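Long-range contact in penicillin-binding protein activator LpoB (Salmonella enterica subsp. enterica serovar Typhimurium, PDB 4Q6V), which is an outer-membrane lipoprotein that probably regulates peptidoglycan synthesis by activating penicillin-binding protein 1B, the chain being the C-terminal domain of the activator: residues A[96-101]-A[117-122]. Residues are numbered along the deposited sequence; the frame is centred on the assembly and turned at random.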
loop_
_atom_site.group_PDB
_atom_site.type_symbol
_atom_site.label_atom_id
_atom_site.label_comp_id
_atom_site.label_asym_id
_atom_site.label_seq_id
_atom_site.Cartn_x
_atom_site.Cartn_y
_atom_site.Cartn_z
ATOM N N ALA A 96 -4.425 9.728 8.270
ATOM C CA ALA A 96 -4.723 9.073 6.983
ATOM C C ALA A 96 -6.169 8.624 6.969
ATOM O O ALA A 96 -6.672 8.128 7.999
ATOM C CB ALA A 96 -3.790 7.902 6.798
ATOM N N GLN A 97 -6.844 8.827 5.850
ATOM C CA GLN A 97 -8.223 8.350 5.655
ATOM C C GLN A 97 -8.262 6.891 5.181
ATOM O O GLN A 97 -9.209 6.146 5.493
ATOM C CB GLN A 97 -8.925 9.275 4.662
ATOM C CG GLN A 97 -10.415 8.971 4.448
ATOM C CD GLN A 97 -11.089 9.953 3.481
ATOM O OE1 GLN A 97 -10.494 10.960 3.055
ATOM N NE2 GLN A 97 -12.338 9.682 3.152
ATOM N N TYR A 98 -7.243 6.471 4.433
ATOM C CA TYR A 98 -7.124 5.147 3.902
ATOM C C TYR A 98 -5.791 4.500 4.202
ATOM O O TYR A 98 -4.764 5.173 4.362
ATOM C CB TYR A 98 -7.324 5.165 2.381
ATOM C CG TYR A 98 -8.576 5.831 1.863
ATOM C CD1 TYR A 98 -9.801 5.166 1.858
ATOM C CD2 TYR A 98 -8.537 7.111 1.363
ATOM C CE1 TYR A 98 -10.945 5.778 1.366
ATOM C CE2 TYR A 98 -9.667 7.732 0.884
ATOM C CZ TYR A 98 -10.865 7.067 0.874
ATOM O OH TYR A 98 -11.978 7.719 0.386
ATOM N N VAL A 99 -5.825 3.164 4.289
ATOM C CA VAL A 99 -4.610 2.371 4.261
ATOM C C VAL A 99 -4.613 1.430 3.078
ATOM O O VAL A 99 -5.611 0.702 2.829
ATOM C CB VAL A 99 -4.403 1.583 5.579
ATOM C CG1 VAL A 99 -3.323 0.561 5.422
ATOM C CG2 VAL A 99 -4.044 2.505 6.709
ATOM N N LEU A 100 -3.504 1.410 2.350
ATOM C CA LEU A 100 -3.357 0.481 1.229
ATOM C C LEU A 100 -2.388 -0.651 1.540
ATOM O O LEU A 100 -1.189 -0.396 1.791
ATOM C CB LEU A 100 -2.987 1.230 -0.056
ATOM C CG LEU A 100 -2.849 0.367 -1.314
ATOM C CD1 LEU A 100 -4.141 -0.286 -1.691
ATOM C CD2 LEU A 100 -2.406 1.272 -2.451
ATOM N N TYR A 101 -2.920 -1.870 1.551
ATOM C CA TYR A 101 -2.070 -3.032 1.632
ATOM C C TYR A 101 -1.800 -3.616 0.259
ATOM O O TYR A 101 -2.706 -3.627 -0.561
ATOM C CB TYR A 101 -2.681 -4.071 2.546
ATOM C CG TYR A 101 -3.116 -3.585 3.913
ATOM C CD1 TYR A 101 -2.229 -3.558 4.985
ATOM C CD2 TYR A 101 -4.451 -3.242 4.142
ATOM C CE1 TYR A 101 -2.631 -3.157 6.252
ATOM C CE2 TYR A 101 -4.876 -2.858 5.415
ATOM C CZ TYR A 101 -3.965 -2.826 6.448
ATOM O OH TYR A 101 -4.382 -2.398 7.695
ATOM N N LEU A 117 -7.708 -1.851 -0.112
ATOM C CA LEU A 117 -7.837 -0.504 0.449
ATOM C C LEU A 117 -8.766 -0.459 1.638
ATOM O O LEU A 117 -10.000 -0.704 1.501
ATOM C CB LEU A 117 -8.308 0.464 -0.630
ATOM C CG LEU A 117 -8.346 1.928 -0.221
ATOM C CD1 LEU A 117 -6.938 2.477 -0.122
ATOM C CD2 LEU A 117 -9.190 2.683 -1.222
HETATM N N MSE A 118 -8.214 -0.078 2.791
HETATM C CA MSE A 118 -8.953 -0.065 4.048
HETATM C C MSE A 118 -9.350 1.338 4.405
HETATM O O MSE A 118 -8.530 2.253 4.499
HETATM C CB MSE A 118 -8.119 -0.745 5.150
HETATM C CG MSE A 118 -8.787 -0.613 6.483
HETATM SE SE MSE A 118 -7.937 -1.734 7.833
HETATM C CE MSE A 118 -6.542 -0.438 8.314
ATOM N N LEU A 119 -10.635 1.557 4.633
ATOM C CA LEU A 119 -11.128 2.798 5.282
ATOM C C LEU A 119 -10.758 2.850 6.754
ATOM O O LEU A 119 -11.164 1.970 7.523
ATOM C CB LEU A 119 -12.640 2.912 5.121
ATOM C CG LEU A 119 -13.298 4.261 5.469
ATOM C CD1 LEU A 119 -12.943 5.321 4.417
ATOM C CD2 LEU A 119 -14.820 4.091 5.573
ATOM N N VAL A 120 -9.963 3.858 7.140
ATOM C CA VAL A 120 -9.424 3.929 8.488
ATOM C C VAL A 120 -10.521 4.063 9.541
ATOM O O VAL A 120 -10.582 3.314 10.513
ATOM C CB VAL A 120 -8.365 5.073 8.640
ATOM C CG1 VAL A 120 -7.998 5.309 10.087
ATOM C CG2 VAL A 120 -7.125 4.728 7.830
ATOM N N GLN A 121 -11.415 5.005 9.294
ATOM C CA GLN A 121 -12.538 5.261 10.181
ATOM C C GLN A 121 -13.177 4.007 10.763
ATOM O O GLN A 121 -13.434 3.931 11.961
ATOM C CB GLN A 121 -13.569 6.131 9.454
ATOM C CG GLN A 121 -14.838 6.382 10.253
ATOM C CD GLN A 121 -14.673 7.506 11.226
ATOM O OE1 GLN A 121 -15.349 8.528 11.093
ATOM N NE2 GLN A 121 -13.768 7.327 12.191
ATOM N N THR A 122 -13.428 3.014 9.924
ATOM C CA THR A 122 -14.266 1.884 10.278
ATOM C C THR A 122 -13.539 0.544 10.246
ATOM O O THR A 122 -14.011 -0.445 10.790
ATOM C CB THR A 122 -15.465 1.771 9.332
ATOM O OG1 THR A 122 -15.029 1.489 7.992
ATOM C CG2 THR A 122 -16.224 3.090 9.363
HETATM O O HOH W 1 -11.474 6.949 7.185
#
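Val99 and Met118 face each other as an antiparallel hydrogen-bonded pair: Met118 N gives a nearly straight bond to Val99 O (2.7 Å, 179° at the hydrogen), and Val99 N returns one to Met118 O at 2.9 Å. Both donors lie in the plane of the carbonyl they meet. Beyond the strand end Val120 N carries the pairing one step further, reaching Gln97 O at 2.9 Å, though tilted from that carbonyl plane. A water gives a second bond to Gln97 O and accepts one from Gln121 N, tying in the turn that follows.

Apolar packing splits between the two faces of the sheet. On one, Tyr98 crosses Leu117 and Leu119 at a slant, both leucines meeting the CD1/CE1 side of its ring: Tyr98 CB meets Leu117 CD1 at 3.7 Å, and its ring atom CE1 meets Leu119 CD1, also at 3.7 Å. The phenol end is held from outside the hairpin, by hydrogen bonds with Gly19 O and Thr21 N. On the other face Val99 lies alongside Met118 and touches Val120, CG2 to CG2.

Met118, a selenomethionine, makes a Met-aromatic contact with Tyr101. Its selenium sits at the ring edge, 5.3 Å from the ring centroid. Tyr101 OH is buried here without a hydrogen-bond partner in the model. Helix 84-94 covers this face, with Ile88 on Met118 and Ala91 on Val99 and Val120.

The whole is the open end of a beta hairpin, strands 98-106 and 112-119, within the mixed sheet of the LpoB C-terminal domain.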